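Local coordinates for deferrochelatase (Vibrio cholerae, PDB 5DE0), which probably acts as a heme b-dependent DyP-type (dye-decolorizing) peroxidase, using hydrogen peroxide to oxidise dyes and other substrates, at residues Y173-R178 against F249-H254; Q194-G199 against N210-S215. All blocks are in the same frame, centred on the assembly; numbering follows the deposited sequence.

Interaction 1. Residues Y173-R178 against F249-H254; sequences YVMVQR and FIAYCH. With HEM (protoporphyrin IX containing Fe), chain F.
Met175 and Phe249 meet beside the heme. The Met175 sulfur lies in the plane of the Phe249 ring, at its edge, with SD 3.7 Å from Phe249 CE2. This is a Met-aromatic contact. Met175 bends at its last torsion (chi3 -66°), which brings CE alongside the same ring carbon. One face of the Phe249 ring is laid over a pyrrole of the heme, nearly parallel to the macrocycle. Phe249 CZ is 3.2 Å from heme C2B, so the fit is tight. Phe249 CG stands anti to the backbone N (chi1 -178°), and the ring extends onto the heme. Gln177 is on the same sheet face, and its OE1 comes within 3.1 Å of vinyl carbon CBB of the heme. On the other sheet face, Val174 CG1 sits over the Tyr252 ring, 4.0 Å from its centroid, as a CH-pi contact. Val174 CG2 touches Tyr252 CE2 at 3.5 Å. The phenol OH of Tyr252 is hydrogen-bonded with His101 ND1.

Antiparallel pairing sets this register. Tyr173, Met175 and Gln177 form hydrogen-bonded pairs with Cys253, Ala251 and Phe249, giving six backbone bonds. One is Gln177 N to Phe249 O, 2.8 Å.

These are the two central strands of a four-stranded antiparallel sheet of ferredoxin-like topology. Strand 232-239 flanks 247-253, and strand 281-291 flanks 172-181. Helix 257-266 packs on the Met175 and Cys253 face through Phe259.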
loop_
_atom_site.group_PDB
_atom_site.type_symbol
_atom_site.label_atom_id
_atom_site.label_comp_id
_atom_site.label_asym_id
_atom_site.label_seq_id
_atom_site.Cartn_x
_atom_site.Cartn_y
_atom_site.Cartn_z
ATOM N N TYR B 173 -11.712 -24.638 -1.785
ATOM C CA TYR B 173 -10.588 -24.730 -0.858
ATOM C C TYR B 173 -9.567 -23.641 -1.156
ATOM O O TYR B 173 -9.294 -23.338 -2.316
ATOM C CB TYR B 173 -9.935 -26.111 -0.929
ATOM C CG TYR B 173 -10.797 -27.219 -0.372
ATOM C CD1 TYR B 173 -10.770 -27.537 0.981
ATOM C CD2 TYR B 173 -11.645 -27.947 -1.198
ATOM C CE1 TYR B 173 -11.559 -28.550 1.495
ATOM C CE2 TYR B 173 -12.440 -28.961 -0.693
ATOM C CZ TYR B 173 -12.391 -29.259 0.653
ATOM O OH TYR B 173 -13.181 -30.266 1.157
ATOM N N VAL B 174 -9.013 -23.045 -0.105
ATOM C CA VAL B 174 -8.114 -21.910 -0.264
ATOM C C VAL B 174 -6.774 -22.138 0.427
ATOM O O VAL B 174 -6.707 -22.750 1.491
ATOM C CB VAL B 174 -8.737 -20.611 0.298
ATOM C CG1 VAL B 174 -8.091 -19.391 -0.347
ATOM C CG2 VAL B 174 -10.240 -20.589 0.079
ATOM N N MET B 175 -5.707 -21.647 -0.192
ATOM C CA MET B 175 -4.398 -21.605 0.446
ATOM C C MET B 175 -3.800 -20.220 0.246
ATOM O O MET B 175 -4.031 -19.584 -0.781
ATOM C CB MET B 175 -3.462 -22.683 -0.122
ATOM C CG MET B 175 -3.063 -22.468 -1.579
ATOM S SD MET B 175 -1.673 -23.489 -2.102
ATOM C CE MET B 175 -0.345 -22.809 -1.101
ATOM N N VAL B 176 -3.053 -19.742 1.236
ATOM C CA VAL B 176 -2.354 -18.473 1.099
ATOM C C VAL B 176 -0.958 -18.556 1.716
ATOM O O VAL B 176 -0.753 -19.192 2.750
ATOM C CB VAL B 176 -3.164 -17.291 1.732
ATOM C CG1 VAL B 176 -4.429 -17.786 2.401
ATOM C CG2 VAL B 176 -2.315 -16.475 2.704
ATOM N N GLN B 177 0.004 -17.936 1.041
ATOM C CA GLN B 177 1.371 -17.828 1.533
ATOM C C GLN B 177 1.949 -16.476 1.142
ATOM O O GLN B 177 2.067 -16.172 -0.046
ATOM C CB GLN B 177 2.255 -18.941 0.968
ATOM C CG GLN B 177 2.140 -20.290 1.650
ATOM C CD GLN B 177 3.001 -21.340 0.967
ATOM O OE1 GLN B 177 2.840 -21.608 -0.222
ATOM N NE2 GLN B 177 3.933 -21.927 1.714
ATOM N N ARG B 178 2.305 -15.662 2.129
ATOM C CA ARG B 178 2.961 -14.396 1.837
ATOM C C ARG B 178 4.453 -14.618 1.648
ATOM O O ARG B 178 5.152 -15.032 2.573
ATOM C CB ARG B 178 2.719 -13.369 2.945
ATOM C CG ARG B 178 3.302 -12.007 2.617
ATOM C CD ARG B 178 2.626 -10.884 3.385
ATOM N NE ARG B 178 3.013 -10.848 4.791
ATOM C CZ ARG B 178 4.152 -10.328 5.237
ATOM N NH1 ARG B 178 5.025 -9.810 4.384
ATOM N NH2 ARG B 178 4.422 -10.334 6.535
ATOM N N PHE B 249 0.812 -15.043 -2.367
ATOM C CA PHE B 249 0.254 -16.161 -3.102
ATOM C C PHE B 249 -1.062 -16.609 -2.477
ATOM O O PHE B 249 -1.158 -16.797 -1.266
ATOM C CB PHE B 249 1.236 -17.332 -3.160
ATOM C CG PHE B 249 0.721 -18.499 -3.945
ATOM C CD1 PHE B 249 0.917 -18.566 -5.314
ATOM C CD2 PHE B 249 0.019 -19.520 -3.320
ATOM C CE1 PHE B 249 0.434 -19.629 -6.045
ATOM C CE2 PHE B 249 -0.467 -20.588 -4.048
ATOM C CZ PHE B 249 -0.259 -20.641 -5.411
ATOM N N ILE B 250 -2.074 -16.773 -3.321
ATOM C CA ILE B 250 -3.358 -17.310 -2.897
ATOM C C ILE B 250 -3.967 -18.093 -4.052
ATOM O O ILE B 250 -3.868 -17.686 -5.210
ATOM C CB ILE B 250 -4.322 -16.194 -2.426
ATOM C CG1 ILE B 250 -5.683 -16.777 -2.032
ATOM C CG2 ILE B 250 -4.485 -15.129 -3.498
ATOM C CD1 ILE B 250 -6.668 -15.744 -1.507
ATOM N N ALA B 251 -4.574 -19.232 -3.740
ATOM C CA ALA B 251 -5.150 -20.084 -4.771
ATOM C C ALA B 251 -6.440 -20.743 -4.300
ATOM O O ALA B 251 -6.606 -21.037 -3.115
ATOM C CB ALA B 251 -4.145 -21.145 -5.204
ATOM N N TYR B 252 -7.350 -20.968 -5.240
ATOM C CA TYR B 252 -8.594 -21.672 -4.960
ATOM C C TYR B 252 -8.625 -22.974 -5.750
ATOM O O TYR B 252 -8.116 -23.035 -6.869
ATOM C CB TYR B 252 -9.804 -20.804 -5.315
ATOM C CG TYR B 252 -9.981 -19.583 -4.437
ATOM C CD1 TYR B 252 -9.228 -18.434 -4.646
ATOM C CD2 TYR B 252 -10.912 -19.576 -3.406
ATOM C CE1 TYR B 252 -9.390 -17.317 -3.847
ATOM C CE2 TYR B 252 -11.081 -18.462 -2.604
ATOM C CZ TYR B 252 -10.319 -17.337 -2.829
ATOM O OH TYR B 252 -10.490 -16.230 -2.029
ATOM N N CYS B 253 -9.207 -24.018 -5.169
ATOM C CA CYS B 253 -9.307 -25.301 -5.856
ATOM C C CYS B 253 -10.445 -26.157 -5.310
ATOM O O CYS B 253 -10.790 -26.072 -4.132
ATOM C CB CYS B 253 -7.990 -26.069 -5.753
ATOM S SG CYS B 253 -7.935 -27.555 -6.769
ATOM N N HIS B 254 -11.020 -26.985 -6.178
ATOM C CA HIS B 254 -12.141 -27.843 -5.804
ATOM C C HIS B 254 -11.706 -28.936 -4.835
ATOM O O HIS B 254 -12.533 -29.552 -4.165
ATOM C CB HIS B 254 -12.775 -28.470 -7.049
ATOM C CG HIS B 254 -11.917 -29.505 -7.709
ATOM N ND1 HIS B 254 -10.973 -29.192 -8.663
ATOM C CD2 HIS B 254 -11.860 -30.850 -7.554
ATOM C CE1 HIS B 254 -10.372 -30.297 -9.066
ATOM N NE2 HIS B 254 -10.893 -31.319 -8.408
HETATM C CHA HEM F . 3.087 -20.954 -12.571
HETATM C CHB HEM F . 1.435 -22.846 -8.421
HETATM C CHC HEM F . 4.362 -19.915 -5.871
HETATM C CHD HEM F . 5.330 -17.475 -9.949
HETATM C C1A HEM F . 2.386 -21.727 -11.672
HETATM C C2A HEM F . 1.413 -22.751 -11.996
HETATM C C3A HEM F . 0.957 -23.270 -10.851
HETATM C C4A HEM F . 1.625 -22.594 -9.760
HETATM C CMA HEM F . -0.093 -24.391 -10.697
HETATM C CAA HEM F . 0.987 -23.166 -13.422
HETATM C CBA HEM F . 1.674 -24.484 -13.774
HETATM C CGA HEM F . 1.412 -24.832 -15.214
HETATM O O1A HEM F . 2.087 -24.251 -16.102
HETATM O O2A HEM F . 0.533 -25.693 -15.467
HETATM C C1B HEM F . 2.142 -22.281 -7.385
HETATM C C2B HEM F . 2.132 -22.741 -6.014
HETATM C C3B HEM F . 2.926 -21.945 -5.298
HETATM C C4B HEM F . 3.488 -20.939 -6.191
HETATM C CMB HEM F . 1.329 -23.941 -5.464
HETATM C CAB HEM F . 3.156 -22.137 -3.782
HETATM C CBB HEM F . 3.908 -21.306 -3.063
HETATM C C1C HEM F . 4.860 -18.969 -6.744
HETATM C C2C HEM F . 5.707 -17.840 -6.402
HETATM C C3C HEM F . 5.970 -17.166 -7.538
HETATM C C4C HEM F . 5.302 -17.855 -8.625
HETATM C CMC HEM F . 6.181 -17.521 -4.964
HETATM C CAC HEM F . 6.819 -15.892 -7.778
HETATM C CBC HEM F . 7.555 -15.278 -6.847
HETATM C C1D HEM F . 4.932 -18.229 -11.034
HETATM C C2D HEM F . 5.335 -17.998 -12.402
HETATM C C3D HEM F . 4.632 -19.085 -13.225
HETATM C C4D HEM F . 3.876 -19.864 -12.269
HETATM C CMD HEM F . 6.274 -16.894 -12.933
HETATM C CAD HEM F . 4.723 -19.302 -14.749
HETATM C CBD HEM F . 3.679 -18.461 -15.474
HETATM C CGD HEM F . 2.295 -18.926 -15.103
HETATM O O1D HEM F . 1.666 -18.289 -14.219
HETATM O O2D HEM F . 1.816 -19.931 -15.690
HETATM N NA HEM F . 2.489 -21.659 -10.297
HETATM N NB HEM F . 2.980 -21.182 -7.457
HETATM N NC HEM F . 4.637 -18.945 -8.107
HETATM N ND HEM F . 4.080 -19.328 -11.000
HETATM FE FE HEM F . 3.623 -20.319 -9.236
#

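Interaction 2. Residues Q194-G199 against N210-S215; sequences QEKVIG and NVPAAS
The flat groups here are the peptide carbonyls of Lys196 and Val197, at the end of helix 191-198. Pro212 brings CG of its puckered ring to Lys196 O, 3.6 Å away. Ser215 CB also closes on Lys196 O, at 3.2 Å, and lies close to Val197 O as well. The contact is a helix end meeting a helix start. Gly199 has left helical angles with a positive phi (110°), and Ser215 is the N-cap of helix 216-220.

The two segments meet by van der Waals contact and one CA-H...O contact, Ser215 CA to Val197 O, 3.3 Å. Backbone bonds just past the segment strengthen the junction: Val197 pairs with His216, and Ile198 with Val217. Val211 CG2 lies 4.0 Å from Gly199 O and closes the other end. Lys196 runs beside the loop on the outer side.

Ser215 OG links the loop to the start of the next helix. It sits between the backbone N and the carbonyl carbon (chi1 76°), where it also accepts a hydrogen bond from Gly218 N of helix 216-220. Within the loop, Ser215 OG donates to Pro212 O at 2.7 Å.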
loop_
_atom_site.group_PDB
_atom_site.type_symbol
_atom_site.label_atom_id
_atom_site.label_comp_id
_atom_site.label_asym_id
_atom_site.label_seq_id
_atom_site.Cartn_x
_atom_site.Cartn_y
_atom_site.Cartn_z
ATOM N N GLN B 194 17.747 -17.299 -15.098
ATOM C CA GLN B 194 16.476 -17.015 -14.443
ATOM C C GLN B 194 15.351 -17.821 -15.079
ATOM O O GLN B 194 14.433 -18.272 -14.395
ATOM C CB GLN B 194 16.153 -15.521 -14.507
ATOM C CG GLN B 194 17.039 -14.645 -13.632
ATOM C CD GLN B 194 16.513 -13.223 -13.513
ATOM O OE1 GLN B 194 15.591 -12.828 -14.228
ATOM N NE2 GLN B 194 17.093 -12.450 -12.602
ATOM N N GLU B 195 15.432 -18.004 -16.392
ATOM C CA GLU B 195 14.433 -18.782 -17.114
ATOM C C GLU B 195 14.534 -20.260 -16.761
ATOM O O GLU B 195 13.553 -20.996 -16.856
ATOM C CB GLU B 195 14.584 -18.583 -18.622
ATOM C CG GLU B 195 14.203 -17.191 -19.093
ATOM C CD GLU B 195 14.393 -17.007 -20.582
ATOM O OE1 GLU B 195 14.811 -17.974 -21.252
ATOM O OE2 GLU B 195 14.124 -15.894 -21.080
ATOM N N LYS B 196 15.723 -20.689 -16.348
ATOM C CA LYS B 196 15.930 -22.072 -15.932
ATOM C C LYS B 196 15.345 -22.299 -14.543
ATOM O O LYS B 196 14.895 -23.399 -14.224
ATOM C CB LYS B 196 17.419 -22.433 -15.944
ATOM C CG LYS B 196 18.054 -22.425 -17.329
ATOM C CD LYS B 196 17.358 -23.395 -18.277
ATOM C CE LYS B 196 17.991 -23.367 -19.660
ATOM N NZ LYS B 196 17.283 -24.254 -20.624
ATOM N N VAL B 197 15.356 -21.254 -13.723
ATOM C CA VAL B 197 14.775 -21.315 -12.385
ATOM C C VAL B 197 13.250 -21.369 -12.457
ATOM O O VAL B 197 12.611 -22.190 -11.798
ATOM C CB VAL B 197 15.201 -20.103 -11.529
ATOM C CG1 VAL B 197 14.448 -20.094 -10.207
ATOM C CG2 VAL B 197 16.703 -20.119 -11.293
ATOM N N ILE B 198 12.670 -20.487 -13.264
ATOM C CA ILE B 198 11.221 -20.430 -13.420
ATOM C C ILE B 198 10.707 -21.587 -14.274
ATOM O O ILE B 198 9.795 -22.314 -13.870
ATOM C CB ILE B 198 10.776 -19.093 -14.050
ATOM C CG1 ILE B 198 11.102 -17.928 -13.114
ATOM C CG2 ILE B 198 9.287 -19.111 -14.364
ATOM C CD1 ILE B 198 10.386 -17.999 -11.784
ATOM N N GLY B 199 11.297 -21.754 -15.453
ATOM C CA GLY B 199 10.884 -22.799 -16.371
ATOM C C GLY B 199 10.192 -22.232 -17.596
ATOM O O GLY B 199 9.739 -22.979 -18.463
ATOM N N ASN B 210 12.815 -27.686 -22.864
ATOM C CA ASN B 210 13.309 -28.575 -21.822
ATOM C C ASN B 210 13.127 -27.936 -20.448
ATOM O O ASN B 210 13.982 -27.181 -19.985
ATOM C CB ASN B 210 14.780 -28.924 -22.062
ATOM C CG ASN B 210 15.256 -30.090 -21.210
ATOM O OD1 ASN B 210 14.921 -30.196 -20.030
ATOM N ND2 ASN B 210 16.040 -30.977 -21.813
ATOM N N VAL B 211 12.002 -28.238 -19.807
ATOM C CA VAL B 211 11.707 -27.721 -18.476
ATOM C C VAL B 211 12.417 -28.536 -17.404
ATOM O O VAL B 211 12.143 -29.727 -17.247
ATOM C CB VAL B 211 10.192 -27.730 -18.189
ATOM C CG1 VAL B 211 9.912 -27.265 -16.765
ATOM C CG2 VAL B 211 9.457 -26.860 -19.192
ATOM N N PRO B 212 13.340 -27.899 -16.664
ATOM C CA PRO B 212 14.059 -28.580 -15.584
ATOM C C PRO B 212 13.089 -29.096 -14.531
ATOM O O PRO B 212 12.094 -28.429 -14.249
ATOM C CB PRO B 212 14.965 -27.485 -15.008
ATOM C CG PRO B 212 15.087 -26.476 -16.100
ATOM C CD PRO B 212 13.769 -26.498 -16.812
ATOM N N ALA B 213 13.367 -30.267 -13.970
ATOM C CA ALA B 213 12.481 -30.854 -12.973
ATOM C C ALA B 213 12.481 -30.030 -11.688
ATOM O O ALA B 213 11.487 -29.994 -10.965
ATOM C CB ALA B 213 12.885 -32.285 -12.683
ATOM N N ALA B 214 13.599 -29.364 -11.417
ATOM C CA ALA B 214 13.743 -28.566 -10.205
ATOM C C ALA B 214 13.285 -27.125 -10.419
ATOM O O ALA B 214 13.216 -26.344 -9.471
ATOM C CB ALA B 214 15.184 -28.597 -9.722
ATOM N N SER B 215 12.973 -26.774 -11.663
ATOM C CA SER B 215 12.416 -25.457 -11.951
ATOM C C SER B 215 11.022 -25.359 -11.347
ATOM O O SER B 215 10.392 -26.380 -11.070
ATOM C CB SER B 215 12.359 -25.196 -13.457
ATOM O OG SER B 215 11.292 -25.910 -14.054
#

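Both interactions belong to the C-terminal DyP-type peroxidase domain. They do not touch. Their centres are 23 Å apart and their nearest atoms about 11 Å. Interaction 2 is nested in the loop of chain closed by interaction 1. The heme lies between them. Residues 249-254 bring a ring onto one face of the macrocycle, while Ile198 of segment 194-199 lies on the opposite side of its plane. The nearest atoms of the Ile198 side chain and the heme are about 4 Å apart. Interaction 1 is buried sheet near the centre of the chain, and its Gln177 and Phe249 line part of the heme pocket. Interaction 2 is a partly buried helix junction, about 23 Å from that centre.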